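Local coordinates for NADH dehydrogenase, putative (Plasmodium falciparum, PDB 5JWC), which probably transfers electrons from NADH through bound FAD to ubiquinone as a type II NADH dehydrogenase, and binds the quinolone inhibitor RYL-552, at residues 73-77 with 516-520; 129-135 with 336-340; 269-275 with 287-293. All blocks are in the same frame, centred on the assembly; numbering follows the deposited sequence.

Contact 1. Residues 73-77 with 516-520; sequences CSGTL and GRPFI. With 4W0 (5-fluoro-3-methyl-2-{4-[4-(trifluoromethoxy)benzyl]phenyl}quinolin-4(1H)-one), chain L; 4W0 (5-fluoro-3-methyl-2-{4-[4-(trifluoromethoxy)benzyl]phenyl}quinolin-4(1H)-one), chain M.
Arg-517 lies along the end of helix 69-74 and bonds Thr-76, in a buried loop-to-helix-end contact that joins the FAD-binding Rossmann-type part of the chain to the C-terminal tail that follows helix 499-515. Gly-75, the first residue beyond the helix, has positive phi (88°), and its CA comes 5.6 Å from Arg-517 CA. Past this turn the arginine runs side by side with Thr-76, its CD 3.2 Å from Ser-74 O. A bend at chi3 (-86°) turns the guanidinium so that NH2 gives a 2.9 Å hydrogen bond to Thr-76 OG1, which sits at the edge, 7° out of the guanidinium plane. Glu-206 bonds the hydroxyls of both Ser-74 and Thr-76, while Glu-214 pairs with Arg-517 NH1 in a salt bridge, so the polar ends are gripped from helix 198-218. One water donates to both Ser-74 O and Pro-518 O, at 2.7 Å from each, so that the two backbones are joined through this water. Two inhibitor molecules flank the junction. One lies against Gly-75, Leu-77, Pro-518 and Ile-520, with Pro-518 CG 3.6 Å from its fluorine F1; the phenyl carbon C14 of the other is 3.0 Å from Arg-517 NH1.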
loop_
_atom_site.group_PDB
_atom_site.type_symbol
_atom_site.label_atom_id
_atom_site.label_comp_id
_atom_site.label_asym_id
_atom_site.label_seq_id
_atom_site.Cartn_x
_atom_site.Cartn_y
_atom_site.Cartn_z
ATOM N N CYS A 73 -1.380 11.684 2.338
ATOM C CA CYS A 73 -0.826 12.307 1.131
ATOM C C CYS A 73 0.683 12.525 1.195
ATOM O O CYS A 73 1.371 12.426 0.184
ATOM C CB CYS A 73 -1.502 13.667 0.833
ATOM S SG CYS A 73 -3.263 13.574 0.475
ATOM N N SER A 74 1.206 12.819 2.375
ATOM C CA SER A 74 2.628 13.142 2.492
ATOM C C SER A 74 3.407 11.952 3.016
ATOM O O SER A 74 4.637 11.947 2.995
ATOM C CB SER A 74 2.837 14.314 3.444
ATOM O OG SER A 74 2.281 13.972 4.705
ATOM N N GLY A 75 2.670 10.983 3.549
ATOM C CA GLY A 75 3.256 9.816 4.181
ATOM C C GLY A 75 3.559 9.997 5.659
ATOM O O GLY A 75 4.280 9.198 6.243
ATOM N N THR A 76 3.011 11.038 6.280
ATOM C CA THR A 76 3.202 11.235 7.720
ATOM C C THR A 76 2.591 10.083 8.544
ATOM O O THR A 76 3.131 9.687 9.578
ATOM C CB THR A 76 2.596 12.590 8.188
ATOM O OG1 THR A 76 3.378 13.673 7.669
ATOM C CG2 THR A 76 2.578 12.690 9.706
ATOM N N LEU A 77 1.452 9.563 8.095
ATOM C CA LEU A 77 0.835 8.404 8.732
ATOM C C LEU A 77 0.544 7.362 7.656
ATOM O O LEU A 77 0.474 7.705 6.485
ATOM C CB LEU A 77 -0.454 8.798 9.449
ATOM C CG LEU A 77 -0.319 9.804 10.584
ATOM C CD1 LEU A 77 -1.715 10.198 11.071
ATOM C CD2 LEU A 77 0.494 9.210 11.713
ATOM N N GLY A 516 12.255 9.046 8.822
ATOM C CA GLY A 516 11.642 9.940 7.846
ATOM C C GLY A 516 10.481 9.314 7.080
ATOM O O GLY A 516 10.243 8.117 7.178
ATOM N N ARG A 517 9.760 10.126 6.313
ATOM C CA ARG A 517 8.671 9.621 5.492
ATOM C C ARG A 517 9.191 8.772 4.325
ATOM O O ARG A 517 10.277 9.011 3.812
ATOM C CB ARG A 517 7.807 10.780 4.991
ATOM C CG ARG A 517 7.000 11.429 6.120
ATOM C CD ARG A 517 6.326 12.694 5.642
ATOM N NE ARG A 517 7.244 13.795 5.766
ATOM C CZ ARG A 517 7.082 14.817 6.592
ATOM N NH1 ARG A 517 8.006 15.757 6.632
ATOM N NH2 ARG A 517 5.988 14.911 7.341
ATOM N N PRO A 518 8.424 7.746 3.932
ATOM C CA PRO A 518 8.856 6.807 2.888
ATOM C C PRO A 518 8.687 7.374 1.476
ATOM O O PRO A 518 7.810 8.213 1.238
ATOM C CB PRO A 518 7.930 5.602 3.109
ATOM C CG PRO A 518 6.682 6.207 3.686
ATOM C CD PRO A 518 7.170 7.315 4.583
ATOM N N PHE A 519 9.520 6.907 0.555
ATOM C CA PHE A 519 9.410 7.259 -0.848
ATOM C C PHE A 519 8.903 6.086 -1.697
ATOM O O PHE A 519 8.730 6.223 -2.905
ATOM C CB PHE A 519 10.770 7.758 -1.371
ATOM C CG PHE A 519 11.102 9.151 -0.920
ATOM C CD1 PHE A 519 10.776 10.243 -1.714
ATOM C CD2 PHE A 519 11.698 9.374 0.310
ATOM C CE1 PHE A 519 11.054 11.538 -1.300
ATOM C CE2 PHE A 519 11.984 10.672 0.739
ATOM C CZ PHE A 519 11.661 11.754 -0.070
ATOM N N ILE A 520 8.657 4.937 -1.065
ATOM C CA ILE A 520 8.210 3.761 -1.807
ATOM C C ILE A 520 6.840 3.997 -2.428
ATOM O O ILE A 520 5.911 4.477 -1.768
ATOM C CB ILE A 520 8.174 2.483 -0.906
ATOM C CG1 ILE A 520 7.578 1.292 -1.655
ATOM C CG2 ILE A 520 7.398 2.733 0.346
ATOM C CD1 ILE A 520 8.472 0.822 -2.792
HETATM C C1 4W0 L . 1.354 6.768 2.918
HETATM C C2 4W0 L . 1.498 5.853 1.868
HETATM C C3 4W0 L . 2.399 4.779 2.028
HETATM C C4 4W0 L . 3.140 4.590 3.213
HETATM C C5 4W0 L . 2.981 5.510 4.250
HETATM C C6 4W0 L . 2.093 6.583 4.115
HETATM O O1 4W0 L . 4.811 -0.997 -8.441
HETATM C C7 4W0 L . 4.087 3.427 3.364
HETATM C C8 4W0 L . 4.226 2.485 2.269
HETATM C C9 4W0 L . 3.435 2.725 1.039
HETATM C C10 4W0 L . 3.413 1.810 -0.135
HETATM C C11 4W0 L . 2.957 0.532 0.174
HETATM C C12 4W0 L . 2.858 -0.422 -0.807
HETATM C C13 4W0 L . 3.172 -0.065 -2.092
HETATM C C14 4W0 L . 3.585 1.219 -2.432
HETATM C C15 4W0 L . 3.699 2.174 -1.431
HETATM O O2 4W0 L . 4.743 3.261 4.373
HETATM N N 4W0 L . 2.529 3.826 0.928
HETATM C C16 4W0 L . 2.984 -1.179 -3.076
HETATM C C17 4W0 L . 3.508 -1.092 -4.472
HETATM C C18 4W0 L . 4.865 -0.965 -4.726
HETATM C C19 4W0 L . 5.302 -0.938 -6.045
HETATM C C20 4W0 L . 4.386 -1.036 -7.089
HETATM C C21 4W0 L . 3.030 -1.175 -6.812
HETATM C C22 4W0 L . 2.589 -1.208 -5.501
HETATM C C23 4W0 L . 5.175 1.316 2.440
HETATM F F1 4W0 L . 3.673 5.353 5.371
HETATM C C24 4W0 L . 5.361 0.203 -8.975
HETATM F F2 4W0 L . 4.732 1.253 -8.429
HETATM F F3 4W0 L . 5.264 0.239 -10.325
HETATM F F4 4W0 L . 6.674 0.245 -8.690
HETATM C C1 4W0 M . 0.381 16.239 11.718
HETATM C C2 4W0 M . 1.590 16.535 11.068
HETATM C C3 4W0 M . 2.761 16.749 11.816
HETATM C C4 4W0 M . 2.741 16.676 13.221
HETATM C C5 4W0 M . 1.536 16.378 13.870
HETATM C C6 4W0 M . 0.364 16.159 13.133
HETATM O O1 4W0 M . 11.882 23.753 7.586
HETATM C C7 4W0 M . 4.003 16.904 14.010
HETATM C C8 4W0 M . 5.242 17.223 13.321
HETATM C C9 4W0 M . 5.247 17.297 11.843
HETATM C C10 4W0 M . 6.455 17.650 11.003
HETATM C C11 4W0 M . 7.061 18.900 11.134
HETATM C C12 4W0 M . 8.143 19.261 10.339
HETATM C C13 4W0 M . 8.574 18.354 9.396
HETATM C C14 4W0 M . 7.966 17.140 9.238
HETATM C C15 4W0 M . 6.894 16.780 10.027
HETATM O O2 4W0 M . 3.995 16.832 15.220
HETATM N N 4W0 M . 4.028 17.071 11.111
HETATM C C16 4W0 M . 9.725 18.581 8.462
HETATM C C17 4W0 M . 10.250 19.972 8.238
HETATM C C18 4W0 M . 9.411 20.999 7.828
HETATM C C19 4W0 M . 9.954 22.266 7.618
HETATM C C20 4W0 M . 11.327 22.473 7.789
HETATM C C21 4W0 M . 12.162 21.435 8.187
HETATM C C22 4W0 M . 11.620 20.183 8.403
HETATM C C23 4W0 M . 6.496 17.448 14.133
HETATM F F1 4W0 M . 1.512 16.300 15.202
HETATM C C24 4W0 M . 11.841 24.623 8.691
HETATM F F2 4W0 M . 10.561 24.894 8.961
HETATM F F3 4W0 M . 12.476 25.767 8.384
HETATM F F4 4W0 M . 12.428 24.025 9.738
HETATM O O HOH W 1 5.700 9.641 2.066
#

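Contact 2. Residues 129-135 with 336-340; sequences YDYLIIA and NIYAI. With FAD (flavin-adenine dinucleotide), chain C.
Strands 131-134 and 337-339 pair in parallel at one end of the FAD-binding Rossmann-type sheet, their short axes 4.5 Å apart at closest and 18° from parallel. Four backbone hydrogen bonds alternate across them: Leu-132 N to Asn-336 O, Tyr-338 N to Leu-132 O (2.8 Å, N-H...O 178°), Ile-134 N to Tyr-338 O (2.7 Å) and Ile-340 N to Ile-134 O. CA-H...O contacts fill in between, such as Ala-339 CA to Ile-134 O at 3.2 Å.

The side chains divide between the two faces. With Leu-132, Ile-134 and Ala-339 lies Ile-337, whose branch CG2 meets Ile-134 CD1 at 3.7 Å while its other arm ends in CD1, 3.4 Å from Tyr-129 OH. That tyrosine crosses Ile-337 at about a right angle; chi1 of 64° sets its ring between its own backbone N and carbonyl carbon, with Leu-132 CB over one face. With Ile-133 lies Tyr-338, its CB packed on Ile-133 CD1, and the edge of its ring faces Tyr-131 CD1.

Further out, Val-108 of strand 99-109 packs on Tyr-129, Leu-132 and Ile-337. Helix 424-440 lies against the other face, where Phe-438 meets both Tyr-131 and Tyr-338 edge-to-face. Strand 30-34 pairs with the far side of strand 131-134, and its Lys-30 amide holds Asp-130 OD2. Ala-135, where the strand runs out, belongs to the FAD pocket and to a magnesium site; its CB rests on Ile-340 CG1 at 3.7 Å, and its carbonyl O lies 3.5 Å from FAD O4B.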
loop_
_atom_site.group_PDB
_atom_site.type_symbol
_atom_site.label_atom_id
_atom_site.label_comp_id
_atom_site.label_asym_id
_atom_site.label_seq_id
_atom_site.Cartn_x
_atom_site.Cartn_y
_atom_site.Cartn_z
ATOM N N TYR A 129 -35.812 -5.701 4.406
ATOM C CA TYR A 129 -35.458 -5.124 5.702
ATOM C C TYR A 129 -36.690 -4.817 6.539
ATOM O O TYR A 129 -37.765 -4.598 6.003
ATOM C CB TYR A 129 -34.634 -3.836 5.516
ATOM C CG TYR A 129 -35.398 -2.718 4.829
ATOM C CD1 TYR A 129 -36.236 -1.874 5.547
ATOM C CD2 TYR A 129 -35.261 -2.500 3.469
ATOM C CE1 TYR A 129 -36.936 -0.860 4.919
ATOM C CE2 TYR A 129 -35.947 -1.487 2.834
ATOM C CZ TYR A 129 -36.784 -0.673 3.562
ATOM O OH TYR A 129 -37.465 0.331 2.921
ATOM N N ASP A 130 -36.515 -4.766 7.855
ATOM C CA ASP A 130 -37.512 -4.189 8.750
ATOM C C ASP A 130 -37.219 -2.700 9.023
ATOM O O ASP A 130 -38.131 -1.879 9.137
ATOM C CB ASP A 130 -37.555 -4.979 10.050
ATOM C CG ASP A 130 -38.027 -6.407 9.828
ATOM O OD1 ASP A 130 -39.075 -6.571 9.175
ATOM O OD2 ASP A 130 -37.329 -7.348 10.254
ATOM N N TYR A 131 -35.939 -2.371 9.160
ATOM C CA TYR A 131 -35.503 -0.977 9.258
ATOM C C TYR A 131 -34.325 -0.738 8.339
ATOM O O TYR A 131 -33.460 -1.607 8.186
ATOM C CB TYR A 131 -35.100 -0.617 10.681
ATOM C CG TYR A 131 -36.185 -0.757 11.707
ATOM C CD1 TYR A 131 -37.137 0.236 11.886
ATOM C CD2 TYR A 131 -36.264 -1.891 12.499
ATOM C CE1 TYR A 131 -38.138 0.100 12.846
ATOM C CE2 TYR A 131 -37.245 -2.037 13.441
ATOM C CZ TYR A 131 -38.180 -1.044 13.618
ATOM O OH TYR A 131 -39.161 -1.223 14.572
ATOM N N LEU A 132 -34.278 0.456 7.762
ATOM C CA LEU A 132 -33.193 0.842 6.886
ATOM C C LEU A 132 -32.500 2.108 7.418
ATOM O O LEU A 132 -33.152 3.143 7.635
ATOM C CB LEU A 132 -33.713 1.072 5.482
ATOM C CG LEU A 132 -32.679 1.385 4.407
ATOM C CD1 LEU A 132 -31.685 0.232 4.209
ATOM C CD2 LEU A 132 -33.383 1.745 3.116
ATOM N N ILE A 133 -31.189 2.020 7.635
ATOM C CA ILE A 133 -30.400 3.181 8.057
ATOM C C ILE A 133 -29.553 3.690 6.894
ATOM O O ILE A 133 -28.538 3.089 6.527
ATOM C CB ILE A 133 -29.472 2.841 9.231
ATOM C CG1 ILE A 133 -30.170 1.904 10.239
ATOM C CG2 ILE A 133 -28.954 4.127 9.889
ATOM C CD1 ILE A 133 -31.382 2.507 10.928
ATOM N N ILE A 134 -29.968 4.785 6.279
ATOM C CA ILE A 134 -29.225 5.286 5.128
ATOM C C ILE A 134 -28.076 6.210 5.574
ATOM O O ILE A 134 -28.291 7.278 6.153
ATOM C CB ILE A 134 -30.135 6.020 4.144
ATOM C CG1 ILE A 134 -31.339 5.139 3.765
ATOM C CG2 ILE A 134 -29.340 6.500 2.903
ATOM C CD1 ILE A 134 -32.281 5.793 2.748
ATOM N N ALA A 135 -26.854 5.765 5.312
ATOM C CA ALA A 135 -25.664 6.514 5.698
ATOM C C ALA A 135 -24.633 6.473 4.574
ATOM O O ALA A 135 -23.471 6.120 4.805
ATOM C CB ALA A 135 -25.074 5.946 6.980
ATOM N N ASN A 336 -39.942 3.634 8.880
ATOM C CA ASN A 336 -38.965 2.593 9.144
ATOM C C ASN A 336 -37.671 2.821 8.355
ATOM O O ASN A 336 -36.774 1.978 8.362
ATOM C CB ASN A 336 -39.556 1.209 8.830
ATOM C CG ASN A 336 -39.940 1.048 7.376
ATOM O OD1 ASN A 336 -40.050 2.018 6.635
ATOM N ND2 ASN A 336 -40.130 -0.194 6.949
ATOM N N ILE A 337 -37.576 3.966 7.685
ATOM C CA ILE A 337 -36.322 4.392 7.076
ATOM C C ILE A 337 -35.730 5.602 7.822
ATOM O O ILE A 337 -36.430 6.589 8.070
ATOM C CB ILE A 337 -36.515 4.728 5.590
ATOM C CG1 ILE A 337 -37.156 3.535 4.865
ATOM C CG2 ILE A 337 -35.172 5.109 4.912
ATOM C CD1 ILE A 337 -37.285 3.730 3.382
ATOM N N TYR A 338 -34.452 5.501 8.201
ATOM C CA TYR A 338 -33.720 6.576 8.871
ATOM C C TYR A 338 -32.537 6.986 7.993
ATOM O O TYR A 338 -32.093 6.216 7.138
ATOM C CB TYR A 338 -33.196 6.140 10.245
ATOM C CG TYR A 338 -34.250 5.866 11.294
ATOM C CD1 TYR A 338 -34.486 6.772 12.315
ATOM C CD2 TYR A 338 -34.989 4.679 11.279
ATOM C CE1 TYR A 338 -35.427 6.530 13.286
ATOM C CE2 TYR A 338 -35.954 4.422 12.258
ATOM C CZ TYR A 338 -36.164 5.359 13.251
ATOM O OH TYR A 338 -37.093 5.156 14.227
ATOM N N ALA A 339 -32.037 8.201 8.178
ATOM C CA ALA A 339 -30.822 8.618 7.478
ATOM C C ALA A 339 -29.968 9.440 8.418
ATOM O O ALA A 339 -30.502 10.197 9.242
ATOM C CB ALA A 339 -31.146 9.393 6.231
ATOM N N ILE A 340 -28.652 9.275 8.320
ATOM C CA ILE A 340 -27.723 9.978 9.209
ATOM C C ILE A 340 -26.506 10.434 8.418
ATOM O O ILE A 340 -26.232 9.903 7.335
ATOM C CB ILE A 340 -27.255 9.083 10.377
ATOM C CG1 ILE A 340 -26.492 7.865 9.850
ATOM C CG2 ILE A 340 -28.430 8.624 11.229
ATOM C CD1 ILE A 340 -26.057 6.891 10.992
HETATM P PA FAD C . -18.898 8.638 4.818
HETATM O O1A FAD C . -18.216 9.211 3.610
HETATM O O2A FAD C . -18.050 8.615 6.040
HETATM O O5B FAD C . -19.450 7.160 4.499
HETATM C C5B FAD C . -20.309 6.904 3.412
HETATM C C4B FAD C . -20.274 5.402 3.184
HETATM O O4B FAD C . -21.306 5.042 2.287
HETATM C C3B FAD C . -18.951 4.960 2.552
HETATM O O3B FAD C . -18.556 3.742 3.145
HETATM C C2B FAD C . -19.328 4.677 1.115
HETATM O O2B FAD C . -18.504 3.672 0.569
HETATM C C1B FAD C . -20.756 4.184 1.314
HETATM N N9A FAD C . -21.615 4.257 0.128
HETATM C C8A FAD C . -21.618 5.211 -0.861
HETATM N N7A FAD C . -22.594 4.883 -1.744
HETATM C C5A FAD C . -23.205 3.751 -1.330
HETATM C C6A FAD C . -24.247 3.008 -1.863
HETATM N N6A FAD C . -24.886 3.433 -2.952
HETATM N N1A FAD C . -24.670 1.881 -1.198
HETATM C C2A FAD C . -24.058 1.497 -0.018
HETATM N N3A FAD C . -23.017 2.241 0.505
HETATM C C4A FAD C . -22.597 3.346 -0.152
HETATM N N1 FAD C . -15.212 15.840 9.754
HETATM C C2 FAD C . -14.935 16.272 11.023
HETATM O O2 FAD C . -15.841 16.344 11.845
HETATM N N3 FAD C . -13.644 16.612 11.391
HETATM C C4 FAD C . -12.604 16.520 10.504
HETATM O O4 FAD C . -11.459 16.821 10.869
HETATM C C4X FAD C . -12.870 16.070 9.216
HETATM N N5 FAD C . -11.859 15.960 8.288
HETATM C C5X FAD C . -12.151 15.505 7.007
HETATM C C6 FAD C . -11.136 15.372 6.078
HETATM C C7 FAD C . -11.398 14.923 4.789
HETATM C C7M FAD C . -10.256 14.805 3.806
HETATM C C8 FAD C . -12.695 14.585 4.427
HETATM C C8M FAD C . -13.002 14.100 3.041
HETATM C C9 FAD C . -13.723 14.715 5.363
HETATM C C9A FAD C . -13.453 15.167 6.653
HETATM N N10 FAD C . -14.465 15.291 7.590
HETATM C C10 FAD C . -14.176 15.729 8.855
HETATM C "C1'" FAD C . -15.893 14.992 7.237
HETATM C "C2'" FAD C . -16.334 13.565 7.440
HETATM O "O2'" FAD C . -15.486 12.721 6.713
HETATM C "C3'" FAD C . -17.729 13.438 6.854
HETATM O "O3'" FAD C . -18.595 14.406 7.401
HETATM C "C4'" FAD C . -18.206 12.033 7.179
HETATM O "O4'" FAD C . -17.489 11.171 6.333
HETATM C "C5'" FAD C . -19.702 11.851 6.976
HETATM O "O5'" FAD C . -20.023 10.538 7.385
HETATM P P FAD C . -21.025 9.648 6.490
HETATM O O1P FAD C . -21.280 8.336 7.196
HETATM O O2P FAD C . -22.247 10.488 6.246
HETATM O O3P FAD C . -20.260 9.465 5.072
#

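Contact 3. Residues 269-275 with 287-293; sequences VDKHSFH and KLSYGLL
Phe-274 and Leu-288 face each other as the hydrogen-bonded pair of an antiparallel beta hairpin, strands 273-278 and 285-289. Phe-274 N to Leu-288 O and Leu-288 N to Phe-274 O, both 2.9 Å, close the ring of this pair.

The main bump is the Phe-274 ring. Its chi1 of 62° swings it toward the partner strand and into a slot between two leucines: Leu-288 CB stands over one face, 4.2 Å from the centroid and 20° off the normal in a CH-pi contact, and Leu-293 CD1 lies over the opposite face. Tyr-290 CB closes the edge, and the two aromatic planes are inclined at 60°.

Tyr-290 is the second bump. Its ring fits into the bend of residues 269-273, with Ser-273 N 3.5 Å from CE1, while Tyr-290 N bonds His-272 O, the N-H coming from above the carbonyl plane. Beside the phenol, Val-269 CG1 and Leu-293 CD2 meet tip to tip at 3.6 Å, and Ala-192 of strand 190-194 backs both Leu-293 and Phe-274.

On the serine face, Lys-287 lays its aliphatic chain over the His-275 ring, then bends at chi4 to give a weak bond to Ser-273 OG. At the end of the Tyr-290 ring, OH donates to Asp-270 O at 2.8 Å, in the carbonyl plane.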
loop_
_atom_site.group_PDB
_atom_site.type_symbol
_atom_site.label_atom_id
_atom_site.label_comp_id
_atom_site.label_asym_id
_atom_site.label_seq_id
_atom_site.Cartn_x
_atom_site.Cartn_y
_atom_site.Cartn_z
ATOM N N VAL A 269 -9.930 24.106 -16.164
ATOM C CA VAL A 269 -8.738 23.285 -15.995
ATOM C C VAL A 269 -8.363 22.615 -17.311
ATOM O O VAL A 269 -9.183 21.942 -17.921
ATOM C CB VAL A 269 -8.932 22.208 -14.902
ATOM C CG1 VAL A 269 -7.667 21.351 -14.763
ATOM C CG2 VAL A 269 -9.294 22.867 -13.558
ATOM N N ASP A 270 -7.115 22.810 -17.729
ATOM C CA ASP A 270 -6.564 22.142 -18.906
ATOM C C ASP A 270 -5.487 21.154 -18.448
ATOM O O ASP A 270 -5.228 21.034 -17.255
ATOM C CB ASP A 270 -5.974 23.175 -19.881
ATOM C CG ASP A 270 -6.185 22.804 -21.346
ATOM O OD1 ASP A 270 -6.569 21.642 -21.631
ATOM O OD2 ASP A 270 -5.976 23.693 -22.214
ATOM N N LYS A 271 -4.845 20.469 -19.389
ATOM C CA LYS A 271 -3.883 19.435 -19.028
ATOM C C LYS A 271 -2.650 19.990 -18.314
ATOM O O LYS A 271 -2.186 19.402 -17.339
ATOM C CB LYS A 271 -3.449 18.638 -20.262
ATOM C CG LYS A 271 -2.602 17.421 -19.904
ATOM C CD LYS A 271 -2.360 16.529 -21.107
ATOM C CE LYS A 271 -1.536 15.314 -20.715
ATOM N NZ LYS A 271 -1.228 14.458 -21.891
ATOM N N HIS A 272 -2.119 21.113 -18.789
ATOM C CA HIS A 272 -0.892 21.667 -18.210
ATOM C C HIS A 272 -1.067 23.009 -17.493
ATOM O O HIS A 272 -0.127 23.512 -16.876
ATOM C CB HIS A 272 0.181 21.820 -19.298
ATOM C CG HIS A 272 0.555 20.529 -19.948
ATOM N ND1 HIS A 272 1.211 19.519 -19.272
ATOM C CD2 HIS A 272 0.335 20.059 -21.200
ATOM C CE1 HIS A 272 1.389 18.491 -20.081
ATOM N NE2 HIS A 272 0.866 18.794 -21.258
ATOM N N SER A 273 -2.252 23.596 -17.578
ATOM C CA SER A 273 -2.495 24.859 -16.890
ATOM C C SER A 273 -3.945 24.979 -16.456
ATOM O O SER A 273 -4.803 24.249 -16.954
ATOM C CB SER A 273 -2.096 26.038 -17.784
ATOM O OG SER A 273 -2.714 25.938 -19.053
ATOM N N PHE A 274 -4.215 25.860 -15.490
ATOM C CA PHE A 274 -5.598 26.166 -15.138
ATOM C C PHE A 274 -5.788 27.679 -15.051
ATOM O O PHE A 274 -4.810 28.439 -14.990
ATOM C CB PHE A 274 -6.016 25.464 -13.824
ATOM C CG PHE A 274 -5.217 25.876 -12.623
ATOM C CD1 PHE A 274 -4.005 25.264 -12.332
ATOM C CD2 PHE A 274 -5.685 26.845 -11.765
ATOM C CE1 PHE A 274 -3.263 25.636 -11.221
ATOM C CE2 PHE A 274 -4.953 27.220 -10.654
ATOM C CZ PHE A 274 -3.735 26.614 -10.383
ATOM N N HIS A 275 -7.040 28.120 -15.074
ATOM C CA HIS A 275 -7.319 29.541 -15.014
ATOM C C HIS A 275 -8.002 29.902 -13.714
ATOM O O HIS A 275 -8.923 29.232 -13.265
ATOM C CB HIS A 275 -8.193 29.986 -16.193
ATOM C CG HIS A 275 -7.429 30.181 -17.461
ATOM N ND1 HIS A 275 -7.187 29.152 -18.351
ATOM C CD2 HIS A 275 -6.823 31.277 -17.978
ATOM C CE1 HIS A 275 -6.475 29.613 -19.366
ATOM N NE2 HIS A 275 -6.242 30.896 -19.165
ATOM N N LYS A 287 -3.623 32.728 -15.714
ATOM C CA LYS A 287 -3.361 31.385 -16.210
ATOM C C LYS A 287 -2.137 30.902 -15.458
ATOM O O LYS A 287 -1.166 31.648 -15.330
ATOM C CB LYS A 287 -3.128 31.389 -17.726
ATOM C CG LYS A 287 -2.951 30.016 -18.379
ATOM C CD LYS A 287 -2.773 30.175 -19.888
ATOM C CE LYS A 287 -2.177 28.934 -20.548
ATOM N NZ LYS A 287 -0.828 28.567 -20.028
ATOM N N LEU A 288 -2.201 29.689 -14.916
ATOM C CA LEU A 288 -1.118 29.138 -14.098
ATOM C C LEU A 288 -0.734 27.746 -14.586
ATOM O O LEU A 288 -1.616 26.906 -14.788
ATOM C CB LEU A 288 -1.545 29.039 -12.633
ATOM C CG LEU A 288 -1.224 30.148 -11.646
ATOM C CD1 LEU A 288 -1.682 31.466 -12.186
ATOM C CD2 LEU A 288 -1.935 29.855 -10.332
ATOM N N SER A 289 0.563 27.489 -14.740
ATOM C CA SER A 289 1.018 26.133 -15.040
ATOM C C SER A 289 1.021 25.289 -13.771
ATOM O O SER A 289 1.132 25.819 -12.656
ATOM C CB SER A 289 2.410 26.144 -15.669
ATOM O OG SER A 289 2.371 26.761 -16.936
ATOM N N TYR A 290 0.862 23.980 -13.935
ATOM C CA TYR A 290 0.855 23.082 -12.779
ATOM C C TYR A 290 1.303 21.673 -13.150
ATOM O O TYR A 290 1.126 21.252 -14.288
ATOM C CB TYR A 290 -0.540 23.021 -12.163
ATOM C CG TYR A 290 -1.517 22.153 -12.921
ATOM C CD1 TYR A 290 -2.253 22.655 -13.989
ATOM C CD2 TYR A 290 -1.707 20.825 -12.569
ATOM C CE1 TYR A 290 -3.147 21.853 -14.679
ATOM C CE2 TYR A 290 -2.592 20.019 -13.251
ATOM C CZ TYR A 290 -3.316 20.537 -14.302
ATOM O OH TYR A 290 -4.211 19.736 -14.976
ATOM N N GLY A 291 1.831 20.936 -12.175
ATOM C CA GLY A 291 2.127 19.526 -12.354
ATOM C C GLY A 291 1.154 18.609 -11.629
ATOM O O GLY A 291 0.869 17.501 -12.076
ATOM N N LEU A 292 0.644 19.076 -10.498
ATOM C CA LEU A 292 -0.302 18.308 -9.701
ATOM C C LEU A 292 -1.379 19.244 -9.181
ATOM O O LEU A 292 -1.065 20.215 -8.486
ATOM C CB LEU A 292 0.431 17.609 -8.541
ATOM C CG LEU A 292 -0.338 16.960 -7.380
ATOM C CD1 LEU A 292 -1.325 15.913 -7.866
ATOM C CD2 LEU A 292 0.649 16.333 -6.376
ATOM N N LEU A 293 -2.631 18.957 -9.524
ATOM C CA LEU A 293 -3.763 19.780 -9.102
ATOM C C LEU A 293 -4.649 18.983 -8.154
ATOM O O LEU A 293 -5.177 17.934 -8.520
ATOM C CB LEU A 293 -4.584 20.254 -10.302
ATOM C CG LEU A 293 -5.813 21.127 -10.018
ATOM C CD1 LEU A 293 -5.411 22.436 -9.357
ATOM C CD2 LEU A 293 -6.555 21.395 -11.328
#

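Along the chain the three contacts are nested: contact 3 falls inside the loop closed by contact 2, and contact 2 inside the loop closed by contact 1. Contacts 2 and 3 sit on opposite sides of the chain's centre, with centres 43 Å apart. Contact 2 belongs to the seven-stranded mixed sheet that carries FAD, whereas contact 3 joins the three-stranded antiparallel sheet to strand 292-295 of the separate five-stranded parallel sheet. Contact 1, its centre 25 Å from that of contact 3 and 39 Å from that of contact 2, brings the C-terminal tail back to helix 69-74. Contact 2 thus borders the FAD site and contact 1 two inhibitor sites; Asn-80 of the second subunit also bonds an inhibitor.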